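Local coordinates for D-glucosaminate-6-phosphate ammonia lyase (Salmonella typhimurium, PDB 7LCE), which belongs to the pyridoxal-phosphate-dependent aminotransferase superfamily, is related to selenocysteine synthases, and carries its cofactor as a modified lysine, at residues A[84-89]-A[94-99]; A[104-109]-A[122-127]; A[66-71]-A[77-82]; A[130-135]-A[146-151]; A[111-114]-A[120-123]. One frame throughout, in Å; residues are numbered along the deposited sequence.

Contact 1. Residues A[84-89]-A[94-99]; sequences AITHGD and ALMPDS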
# COMPACT_ATOMS: atom_id res chain seq x y z
N ALA A 84 24.17 2.58 -18.67
CA ALA A 84 24.45 1.78 -17.48
C ALA A 84 23.20 1.11 -16.93
O ALA A 84 23.28 0.04 -16.33
CB ALA A 84 25.10 2.65 -16.40
N ILE A 85 22.04 1.73 -17.13
CA ILE A 85 20.79 1.17 -16.61
C ILE A 85 20.20 0.14 -17.57
O ILE A 85 19.76 -0.93 -17.13
CB ILE A 85 19.79 2.30 -16.32
CG1 ILE A 85 20.34 3.22 -15.23
CG2 ILE A 85 18.44 1.73 -15.91
CD1 ILE A 85 19.42 4.35 -14.86
N THR A 86 20.22 0.42 -18.87
CA THR A 86 19.59 -0.47 -19.84
C THR A 86 20.51 -1.60 -20.29
O THR A 86 20.00 -2.61 -20.79
CB THR A 86 19.15 0.32 -21.08
OG1 THR A 86 20.30 0.92 -21.69
CG2 THR A 86 18.15 1.40 -20.70
N HIS A 87 21.82 -1.45 -20.13
CA HIS A 87 22.81 -2.39 -20.66
C HIS A 87 22.67 -2.57 -22.17
O HIS A 87 23.16 -3.55 -22.73
CB HIS A 87 22.73 -3.76 -19.97
CG HIS A 87 23.19 -3.74 -18.54
ND1 HIS A 87 22.40 -3.26 -17.52
CD2 HIS A 87 24.35 -4.14 -17.97
CE1 HIS A 87 23.05 -3.36 -16.37
NE2 HIS A 87 24.24 -3.89 -16.62
N GLY A 88 22.01 -1.63 -22.84
CA GLY A 88 21.74 -1.74 -24.25
C GLY A 88 20.52 -2.56 -24.61
O GLY A 88 20.21 -2.67 -25.80
N ASP A 89 19.83 -3.13 -23.63
CA ASP A 89 18.64 -3.93 -23.90
C ASP A 89 17.59 -3.08 -24.61
O ASP A 89 17.17 -2.04 -24.10
CB ASP A 89 18.08 -4.50 -22.59
CG ASP A 89 16.85 -5.36 -22.80
OD1 ASP A 89 16.63 -5.83 -23.94
OD2 ASP A 89 16.09 -5.56 -21.83
N ALA A 94 13.48 1.52 -24.66
CA ALA A 94 12.20 2.14 -24.94
C ALA A 94 11.50 2.66 -23.69
O ALA A 94 10.65 3.55 -23.79
CB ALA A 94 11.29 1.15 -25.67
N LEU A 95 11.85 2.14 -22.51
CA LEU A 95 11.21 2.59 -21.27
C LEU A 95 11.81 3.87 -20.72
O LEU A 95 11.14 4.57 -19.96
CB LEU A 95 11.28 1.51 -20.19
CG LEU A 95 10.15 0.48 -20.11
CD1 LEU A 95 10.03 -0.34 -21.38
CD2 LEU A 95 10.35 -0.41 -18.90
N MET A 96 13.05 4.20 -21.07
CA MET A 96 13.71 5.36 -20.48
C MET A 96 12.92 6.62 -20.80
O MET A 96 12.39 6.76 -21.91
CB MET A 96 15.14 5.48 -21.00
CG MET A 96 16.04 4.30 -20.67
SD MET A 96 16.36 4.08 -18.91
CE MET A 96 15.18 2.79 -18.49
N PRO A 97 12.82 7.57 -19.86
CA PRO A 97 13.52 7.52 -18.57
C PRO A 97 12.71 6.91 -17.42
O PRO A 97 13.00 7.22 -16.27
CB PRO A 97 13.81 9.00 -18.28
CG PRO A 97 12.80 9.78 -19.12
CD PRO A 97 12.04 8.81 -19.99
N ASP A 98 11.74 6.05 -17.73
CA ASP A 98 10.97 5.36 -16.68
C ASP A 98 11.73 4.09 -16.33
O ASP A 98 11.46 3.01 -16.87
CB ASP A 98 9.55 5.08 -17.14
CG ASP A 98 8.72 4.36 -16.08
OD1 ASP A 98 9.18 4.23 -14.93
OD2 ASP A 98 7.59 3.92 -16.40
N SER A 99 12.67 4.21 -15.41
CA SER A 99 13.51 3.09 -14.98
C SER A 99 12.93 2.36 -13.79
O SER A 99 13.67 1.92 -12.90
CB SER A 99 14.91 3.59 -14.67
OG SER A 99 14.88 4.50 -13.59
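The tight turn that links helix 73-86 to helix 90-95 brings T86 and I85, at the end of the first helix, against M96 and S99, just past the second. The turn from T86 to D89 is of type I', with D89 N bonded to T86 O at 2.9 Å. T86 OG1 forms an ST turn by accepting G88 N at 3.3 Å, and this hydroxyl also pairs with A82 O one helical turn back and with Q236 NE2. With its oxygen engaged there, T86 presents the methyl CG2 to the bent chain of M96, which crosses it obliquely; T86 CG2 lies 3.6 Å from M96 CG and 3.7 Å from M96 SD. In I85, CG2 stands anti to the backbone N (CG1 at chi1 -63°), and I85 CG2 touches M96 CE more loosely, at 4.3 Å. The chain leaves M96 by a cis peptide to P97, and M96 O accepts R125 NH1 of the second subunit, so the segment that packs on helix 73-86 also bonds to the second subunit. S99 OG is occupied by G128 O and N104 ND2, which leaves its methylene as the touching part: S99 CB sits 4.2 Å from I85 CG2.

Contact 2. Residues A[104-109]-A[122-127]; sequences NEVVML and SAIRLG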
# COMPACT_ATOMS: atom_id res chain seq x y z
N ASN A 104 18.84 1.48 -10.95
CA ASN A 104 18.90 2.81 -11.54
C ASN A 104 19.61 3.84 -10.66
O ASN A 104 19.61 5.02 -11.01
CB ASN A 104 17.50 3.32 -11.88
CG ASN A 104 16.55 3.26 -10.70
OD1 ASN A 104 16.98 3.13 -9.55
ND2 ASN A 104 15.25 3.36 -10.97
N GLU A 105 20.18 3.43 -9.54
CA GLU A 105 20.82 4.39 -8.65
C GLU A 105 22.20 4.74 -9.17
O GLU A 105 23.01 3.86 -9.48
CB GLU A 105 20.90 3.82 -7.23
CG GLU A 105 19.56 3.72 -6.54
CD GLU A 105 19.66 3.15 -5.13
OE1 GLU A 105 20.79 2.87 -4.68
OE2 GLU A 105 18.60 2.99 -4.49
N VAL A 106 22.48 6.04 -9.27
CA VAL A 106 23.78 6.56 -9.67
C VAL A 106 24.44 7.15 -8.43
O VAL A 106 23.91 8.09 -7.82
CB VAL A 106 23.66 7.62 -10.78
CG1 VAL A 106 25.01 8.26 -11.03
CG2 VAL A 106 23.13 6.98 -12.05
N VAL A 107 25.59 6.61 -8.05
CA VAL A 107 26.28 6.98 -6.83
C VAL A 107 27.35 8.02 -7.16
O VAL A 107 28.23 7.77 -8.00
CB VAL A 107 26.90 5.76 -6.14
CG1 VAL A 107 27.81 6.20 -5.02
CG2 VAL A 107 25.81 4.84 -5.62
N MET A 108 27.28 9.17 -6.50
CA MET A 108 28.23 10.24 -6.73
C MET A 108 28.47 10.99 -5.42
O MET A 108 27.70 10.87 -4.47
CB MET A 108 27.75 11.21 -7.82
CG MET A 108 26.48 11.94 -7.46
SD MET A 108 25.95 13.05 -8.77
CE MET A 108 27.28 14.26 -8.78
N LEU A 109 29.55 11.76 -5.39
CA LEU A 109 29.86 12.57 -4.23
C LEU A 109 28.89 13.75 -4.12
O LEU A 109 28.54 14.37 -5.13
CB LEU A 109 31.29 13.10 -4.31
CG LEU A 109 32.45 12.10 -4.32
CD1 LEU A 109 33.77 12.85 -4.40
CD2 LEU A 109 32.40 11.21 -3.10
N SER A 122 19.73 16.85 -13.61
CA SER A 122 18.75 16.80 -14.69
C SER A 122 19.20 15.85 -15.79
O SER A 122 18.40 15.06 -16.30
CB SER A 122 18.51 18.20 -15.25
OG SER A 122 17.77 18.99 -14.34
N ALA A 123 20.48 15.92 -16.18
CA ALA A 123 20.98 14.99 -17.19
C ALA A 123 20.91 13.56 -16.68
O ALA A 123 20.52 12.65 -17.42
CB ALA A 123 22.40 15.37 -17.58
N ILE A 124 21.26 13.34 -15.41
CA ILE A 124 21.18 12.01 -14.83
C ILE A 124 19.74 11.51 -14.81
O ILE A 124 19.47 10.34 -15.12
CB ILE A 124 21.80 12.01 -13.42
CG1 ILE A 124 23.29 12.35 -13.50
CG2 ILE A 124 21.61 10.67 -12.74
CD1 ILE A 124 23.89 12.76 -12.18
N ARG A 125 18.79 12.38 -14.46
CA ARG A 125 17.40 11.96 -14.40
C ARG A 125 16.84 11.64 -15.79
O ARG A 125 15.95 10.79 -15.92
CB ARG A 125 16.53 13.02 -13.72
CG ARG A 125 15.29 12.45 -13.05
CD ARG A 125 14.35 13.55 -12.52
NE ARG A 125 14.91 14.28 -11.39
CZ ARG A 125 15.39 15.51 -11.45
NH1 ARG A 125 15.38 16.19 -12.59
NH2 ARG A 125 15.88 16.08 -10.36
N LEU A 126 17.34 12.31 -16.83
CA LEU A 126 16.89 12.01 -18.18
C LEU A 126 17.29 10.61 -18.61
O LEU A 126 16.58 9.97 -19.39
CB LEU A 126 17.45 13.03 -19.17
CG LEU A 126 16.75 14.38 -19.28
CD1 LEU A 126 17.53 15.29 -20.21
CD2 LEU A 126 15.33 14.21 -19.77
N GLY A 127 18.42 10.11 -18.11
CA GLY A 127 18.84 8.76 -18.40
C GLY A 127 18.19 7.69 -17.56
O GLY A 127 18.47 6.51 -17.75
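No flat group lies between V106, M108 and I124, which meet purely through branched aliphatic carbons and a thioether; there is therefore no ring face or edge to assign. I124 points from helix 120-126 toward strand 105-109 and divides its side chain between two residues of that strand. Its CG2 branch approaches V106, with I124 CG2 4.1 Å from V106 CG2, while the longer branch carries I124 CD1 to within 4.0 Å of M108 SD. M108 holds CG between its backbone N and carbonyl carbon (chi1 63°), then bends at the thioether (chi3 -66°), which sets the sulfur beside CD1 of I124. V106 and M108 are two residues apart, so both face the helix, whereas V107 points to the other side of the sheet. L157 of the adjoining strand 153-159 touches all three contacting side chains, and I77 of helix 73-86 adds to the apolar cover of I124. On the outer side of helix 120-126, L126 meets L126 of the second subunit. Strand 130-134 follows the helix and lies parallel beside strand 105-109, which makes this the helix-to-strand packing of a classical beta-alpha-beta crossover.

Contact 3. Residues A[66-71]-A[77-82]; sequences DSYITS and IAIAVA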
# COMPACT_ATOMS: atom_id res chain seq x y z
N ASP A 66 36.31 2.41 -27.90
CA ASP A 66 35.32 2.95 -28.82
C ASP A 66 34.84 4.30 -28.30
O ASP A 66 35.17 4.71 -27.18
CB ASP A 66 34.16 1.97 -29.02
CG ASP A 66 33.40 2.21 -30.32
OD1 ASP A 66 33.75 3.17 -31.05
OD2 ASP A 66 32.47 1.44 -30.62
N SER A 67 34.06 4.99 -29.13
CA SER A 67 33.54 6.30 -28.77
C SER A 67 32.19 6.51 -29.45
O SER A 67 31.86 5.84 -30.43
CB SER A 67 34.51 7.43 -29.16
OG SER A 67 35.74 7.33 -28.47
N TYR A 68 31.42 7.44 -28.91
CA TYR A 68 30.10 7.78 -29.44
C TYR A 68 29.90 9.28 -29.34
O TYR A 68 30.07 9.85 -28.26
CB TYR A 68 28.99 7.03 -28.70
CG TYR A 68 27.59 7.38 -29.16
CD1 TYR A 68 27.14 7.00 -30.41
CD2 TYR A 68 26.72 8.06 -28.33
CE1 TYR A 68 25.86 7.31 -30.84
CE2 TYR A 68 25.43 8.38 -28.74
CZ TYR A 68 25.01 7.99 -30.00
OH TYR A 68 23.73 8.30 -30.42
N ILE A 69 29.53 9.91 -30.45
CA ILE A 69 29.37 11.36 -30.52
C ILE A 69 27.95 11.74 -30.13
O ILE A 69 26.98 11.09 -30.55
CB ILE A 69 29.73 11.89 -31.92
CG1 ILE A 69 31.20 11.62 -32.24
CG2 ILE A 69 29.42 13.37 -32.03
CD1 ILE A 69 31.66 12.27 -33.54
N THR A 70 27.83 12.78 -29.32
CA THR A 70 26.55 13.30 -28.85
C THR A 70 26.44 14.78 -29.20
O THR A 70 27.37 15.39 -29.73
CB THR A 70 26.42 13.10 -27.33
OG1 THR A 70 27.45 13.82 -26.66
CG2 THR A 70 26.53 11.62 -26.98
N SER A 71 25.27 15.36 -28.90
CA SER A 71 25.06 16.78 -29.19
C SER A 71 25.80 17.67 -28.21
O SER A 71 26.22 18.78 -28.57
CB SER A 71 23.57 17.10 -29.17
OG SER A 71 23.03 16.91 -27.87
N ILE A 77 26.07 12.66 -20.58
CA ILE A 77 25.76 12.19 -19.23
C ILE A 77 24.45 11.41 -19.23
O ILE A 77 24.36 10.32 -18.64
CB ILE A 77 25.73 13.37 -18.24
CG1 ILE A 77 27.11 14.02 -18.15
CG2 ILE A 77 25.24 12.91 -16.88
CD1 ILE A 77 27.16 15.22 -17.24
N ALA A 78 23.42 11.95 -19.88
CA ALA A 78 22.13 11.27 -19.91
C ALA A 78 22.24 9.93 -20.62
O ALA A 78 21.69 8.92 -20.15
CB ALA A 78 21.09 12.15 -20.60
N ILE A 79 22.95 9.88 -21.75
CA ILE A 79 23.05 8.64 -22.50
C ILE A 79 23.89 7.62 -21.74
O ILE A 79 23.55 6.43 -21.68
CB ILE A 79 23.63 8.91 -23.91
CG1 ILE A 79 22.65 9.74 -24.73
CG2 ILE A 79 23.94 7.60 -24.62
CD1 ILE A 79 23.21 10.16 -26.07
N ALA A 80 25.00 8.06 -21.14
CA ALA A 80 25.86 7.13 -20.41
C ALA A 80 25.12 6.49 -19.25
O ALA A 80 25.27 5.29 -18.99
CB ALA A 80 27.12 7.85 -19.92
N VAL A 81 24.30 7.27 -18.53
CA VAL A 81 23.50 6.71 -17.45
C VAL A 81 22.50 5.71 -18.00
O VAL A 81 22.34 4.61 -17.47
CB VAL A 81 22.82 7.84 -16.65
CG1 VAL A 81 21.83 7.25 -15.66
CG2 VAL A 81 23.85 8.67 -15.93
N ALA A 82 21.80 6.09 -19.08
CA ALA A 82 20.87 5.16 -19.71
C ALA A 82 21.59 3.90 -20.19
O ALA A 82 21.01 2.81 -20.16
CB ALA A 82 20.15 5.84 -20.87
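I79 reaches the sheet with CG1 anti to its carbonyl carbon (chi1 -66°) and an extended second torsion of 174°, which together push CD1 out from helix 73-86 toward Y68 and T70. On the strand side, Y68 swings its ring anti to the backbone N (chi1 177°). The single methyl CD1 of I79 thus makes the whole contact: I79 CD1 lies 3.9 Å from Y68 CE2 and 3.7 Å from T70 CG2. It meets the tyrosine at the ring edge, close to the ring plane rather than over a face, and the two side chains cross at about a right angle. T70 instead runs past I79 in the opposite direction, offering its methyl while OG1 hydrogen-bonds to C72 O where the chain turns toward the helix.

Strand 66-70 is one of the two edge strands of the large mixed sheet within this chain and pairs antiparallel with strand 221-225; Y68 and T70 bond through their backbones to I223 and G221. Between them, I69 faces away from I79 and packs on helix 47-62, so the strand is lined by helices on both sides. At the beginning of the strand, S67 N donates to D66 OD1 at 2.7 Å, coming from above the carboxylate plane, and D66 OD2 forms a salt bridge with K234. C233 of helix 227-234 also touches I79.

Because the touching atoms are two methyls and an aromatic C-H edge, the contact is apolar packing without directional bonds, and helps to set the spacing of helix and strand.

Contact 4. Residues A[130-135]-A[146-151]; sequences RIVEVG and ESAINE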
# COMPACT_ATOMS: atom_id res chain seq x y z
N ARG A 130 18.61 7.57 -10.54
CA ARG A 130 18.26 8.19 -9.26
C ARG A 130 19.55 8.43 -8.48
O ARG A 130 20.34 7.50 -8.30
CB ARG A 130 17.30 7.30 -8.47
CG ARG A 130 15.98 7.06 -9.21
CD ARG A 130 15.05 6.14 -8.44
NE ARG A 130 14.72 6.68 -7.13
CZ ARG A 130 13.70 7.50 -6.90
NH1 ARG A 130 12.90 7.89 -7.87
NH2 ARG A 130 13.49 7.94 -5.66
N ILE A 131 19.76 9.66 -8.05
CA ILE A 131 21.04 10.06 -7.47
C ILE A 131 21.14 9.57 -6.03
O ILE A 131 20.20 9.71 -5.24
CB ILE A 131 21.21 11.59 -7.54
CG1 ILE A 131 21.38 12.02 -8.99
CG2 ILE A 131 22.40 12.03 -6.70
CD1 ILE A 131 22.07 13.35 -9.15
N VAL A 132 22.29 8.99 -5.70
CA VAL A 132 22.66 8.65 -4.33
C VAL A 132 23.91 9.44 -3.98
O VAL A 132 24.98 9.20 -4.56
CB VAL A 132 22.90 7.14 -4.15
CG1 VAL A 132 23.52 6.86 -2.79
CG2 VAL A 132 21.60 6.37 -4.32
N GLU A 133 23.79 10.37 -3.04
CA GLU A 133 24.89 11.26 -2.68
C GLU A 133 25.74 10.66 -1.57
O GLU A 133 25.21 10.09 -0.61
CB GLU A 133 24.36 12.63 -2.25
CG GLU A 133 23.86 13.49 -3.39
CD GLU A 133 23.17 14.75 -2.91
OE1 GLU A 133 22.22 14.63 -2.11
OE2 GLU A 133 23.59 15.85 -3.33
N VAL A 134 27.05 10.78 -1.71
CA VAL A 134 28.02 10.18 -0.80
C VAL A 134 28.74 11.29 -0.04
O VAL A 134 29.14 12.30 -0.64
CB VAL A 134 29.01 9.29 -1.55
CG1 VAL A 134 30.16 8.87 -0.65
CG2 VAL A 134 28.30 8.07 -2.10
N GLY A 135 28.88 11.11 1.27
CA GLY A 135 29.64 12.03 2.08
C GLY A 135 28.94 13.36 2.28
O GLY A 135 27.77 13.55 1.93
N GLU A 146 31.59 3.10 -0.31
CA GLU A 146 31.31 1.67 -0.41
C GLU A 146 29.93 1.33 0.15
O GLU A 146 29.29 0.39 -0.32
CB GLU A 146 32.40 0.88 0.31
CG GLU A 146 33.78 1.08 -0.29
CD GLU A 146 34.87 0.35 0.46
OE1 GLU A 146 34.71 0.15 1.69
OE2 GLU A 146 35.88 -0.04 -0.17
N SER A 147 29.46 2.08 1.15
CA SER A 147 28.15 1.78 1.73
C SER A 147 27.01 2.13 0.79
O SER A 147 25.94 1.53 0.87
CB SER A 147 27.98 2.51 3.06
OG SER A 147 28.99 2.13 3.98
N ALA A 148 27.23 3.09 -0.12
CA ALA A 148 26.18 3.49 -1.05
C ALA A 148 25.90 2.45 -2.12
O ALA A 148 24.85 2.50 -2.76
CB ALA A 148 26.53 4.83 -1.70
N ILE A 149 26.83 1.52 -2.34
CA ILE A 149 26.65 0.49 -3.36
C ILE A 149 25.72 -0.59 -2.83
O ILE A 149 25.93 -1.13 -1.74
CB ILE A 149 28.01 -0.10 -3.76
CG1 ILE A 149 28.98 1.01 -4.17
CG2 ILE A 149 27.84 -1.11 -4.88
CD1 ILE A 149 28.52 1.79 -5.38
N ASN A 150 24.69 -0.91 -3.61
CA ASN A 150 23.80 -2.02 -3.30
C ASN A 150 23.27 -2.58 -4.62
O ASN A 150 23.69 -2.16 -5.70
CB ASN A 150 22.69 -1.58 -2.34
CG ASN A 150 21.85 -0.45 -2.89
OD1 ASN A 150 20.98 -0.66 -3.73
ND2 ASN A 150 22.11 0.76 -2.41
N GLU A 151 22.34 -3.53 -4.52
CA GLU A 151 21.86 -4.22 -5.72
C GLU A 151 21.06 -3.30 -6.64
O GLU A 151 20.84 -3.66 -7.80
CB GLU A 151 21.00 -5.43 -5.33
CG GLU A 151 19.68 -5.07 -4.66
CD GLU A 151 19.82 -4.75 -3.19
OE1 GLU A 151 20.95 -4.85 -2.66
OE2 GLU A 151 18.81 -4.38 -2.56
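A148 places its one methyl against two valines of strand 130-134: A148 CB is 3.8 Å from V132 CG1 and 3.7 Å from V134 CG2. The valines have nearly the same first torsion, 169° and 170°, yet each uses a different branch. V132 offers the methyl anti to its backbone N and V134 the one anti to its carbonyl carbon, so that the two methyls converge on A148 from successive positions along one side of the strand.

V107 of the neighbouring strand 105-109 touches both V134 and A148 and extends the apolar patch. The arrangement belongs to an alpha/beta/alpha sandwich: I131, next to V132 in the strand but facing the other way, packs on T121 and I124 of helix 120-126 on the other face of the sheet. A148 lies on the path from helix 142-147 to strand 153-159, which runs on the far side of strand 105-109, so the chain passes over one strand before rejoining the sheet.

Farther out, this connection is pinned by N150, whose OD1 accepts K152 N and whose backbone N donates to T153 OG1. At the strand, E133 turns away from A148; its carboxylate binds R110 of its own chain and, in the assembly, R110 NE of the third subunit. E133 OE1 also comes close to its counterpart E133 OE1 of that subunit, a proximity the surrounding arginines would probably offset.

Contact 5. Residues A[111-114]-A[120-123]; sequences GHNV and VTSA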
# COMPACT_ATOMS: atom_id res chain seq x y z
N GLY A 111 29.71 16.52 -2.85
CA GLY A 111 30.51 17.64 -3.30
C GLY A 111 30.60 17.79 -4.80
O GLY A 111 31.09 18.82 -5.28
N HIS A 112 30.16 16.79 -5.56
CA HIS A 112 30.17 16.85 -7.01
C HIS A 112 28.81 17.17 -7.62
O HIS A 112 28.72 17.35 -8.84
CB HIS A 112 30.68 15.53 -7.59
CG HIS A 112 32.15 15.32 -7.41
ND1 HIS A 112 32.83 14.26 -7.96
CD2 HIS A 112 33.07 16.05 -6.74
CE1 HIS A 112 34.11 14.34 -7.64
NE2 HIS A 112 34.28 15.41 -6.90
N ASN A 113 27.76 17.26 -6.81
CA ASN A 113 26.45 17.63 -7.32
C ASN A 113 26.45 19.12 -7.63
O ASN A 113 26.13 19.94 -6.76
CB ASN A 113 25.35 17.28 -6.32
CG ASN A 113 23.97 17.36 -6.92
OD1 ASN A 113 23.73 18.10 -7.88
ND2 ASN A 113 23.04 16.59 -6.37
N VAL A 114 26.81 19.48 -8.86
CA VAL A 114 27.09 20.86 -9.21
C VAL A 114 26.09 21.37 -10.24
O VAL A 114 25.44 20.60 -10.95
CB VAL A 114 28.53 21.03 -9.74
CG1 VAL A 114 29.53 20.72 -8.63
CG2 VAL A 114 28.75 20.13 -10.94
N VAL A 120 23.49 18.98 -12.90
CA VAL A 120 23.92 17.69 -13.43
C VAL A 120 22.90 16.61 -13.10
O VAL A 120 22.86 15.57 -13.76
CB VAL A 120 25.32 17.34 -12.90
CG1 VAL A 120 25.28 17.17 -11.38
CG2 VAL A 120 25.88 16.10 -13.58
N THR A 121 22.06 16.84 -12.09
CA THR A 121 21.01 15.89 -11.76
C THR A 121 19.99 15.76 -12.89
O THR A 121 19.45 14.67 -13.11
CB THR A 121 20.29 16.31 -10.47
OG1 THR A 121 19.39 17.39 -10.76
CG2 THR A 121 21.30 16.78 -9.44
N SER A 122 19.73 16.85 -13.61
CA SER A 122 18.75 16.80 -14.69
C SER A 122 19.20 15.85 -15.79
O SER A 122 18.40 15.06 -16.30
CB SER A 122 18.51 18.20 -15.25
OG SER A 122 17.77 18.99 -14.34
N ALA A 123 20.48 15.92 -16.18
CA ALA A 123 20.98 14.99 -17.19
C ALA A 123 20.91 13.56 -16.68
O ALA A 123 20.52 12.65 -17.42
CB ALA A 123 22.40 15.37 -17.58
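V114 O accepts the backbone N of V120 at 3.2 Å, in a nearly straight bond (N-H...O 173°) that closes the loop leading into helix 120-126. Beside this bond V120 CG1, held between its own backbone N and carbonyl carbon (chi1 64°), packs 3.5 Å from V114 O, so one carbonyl meets both the amide and the side chain of V120. The N113 side chain meets the next residue of the helix: with CG anti to the backbone N, it crosses the side chain of T121 at about a right angle, and N113 OD1 lies 3.2 Å from the methyl T121 CG2. This is packing, not a hydrogen bond. N113 ND2 is engaged with E133 OE2, which probably sets the amide's rotation, and a dimethyl sulfoxide molecule lies about 3 Å from the N113 side chain. N113 O in turn accepts S137 OG of the third subunit. H112 stacks edge-to-face with Y158 in strand 153-159. The loop thus bridges strand 105-109 and helix 120-126, while V120 and A123 rest on I77 of helix 73-86 and T121 leans toward I131 of strand 130-134.

Overall arrangement
The five contacts all lie in the large domain around one mixed sheet. Contacts 2 and 5 share S122 and A123, with centres about 8 Å apart; contacts 1 and 3 use successive parts of one helix, their centres about 13 Å apart. Contacts 4 and 2 have centres about 11 Å apart, across neighbouring strands joined by V106 N to R130 O at 2.8 Å, and lie on opposite faces of the sheet. N113 ND2 and E133 OE2, 3.2 Å apart, tie contact 5 to contact 4 near the third subunit. S99 OG and N104 ND2, 2.9 Å apart, link contact 1 to contact 2, and both face the second subunit. A calcium ion lies about 9 Å from the T86 side chain.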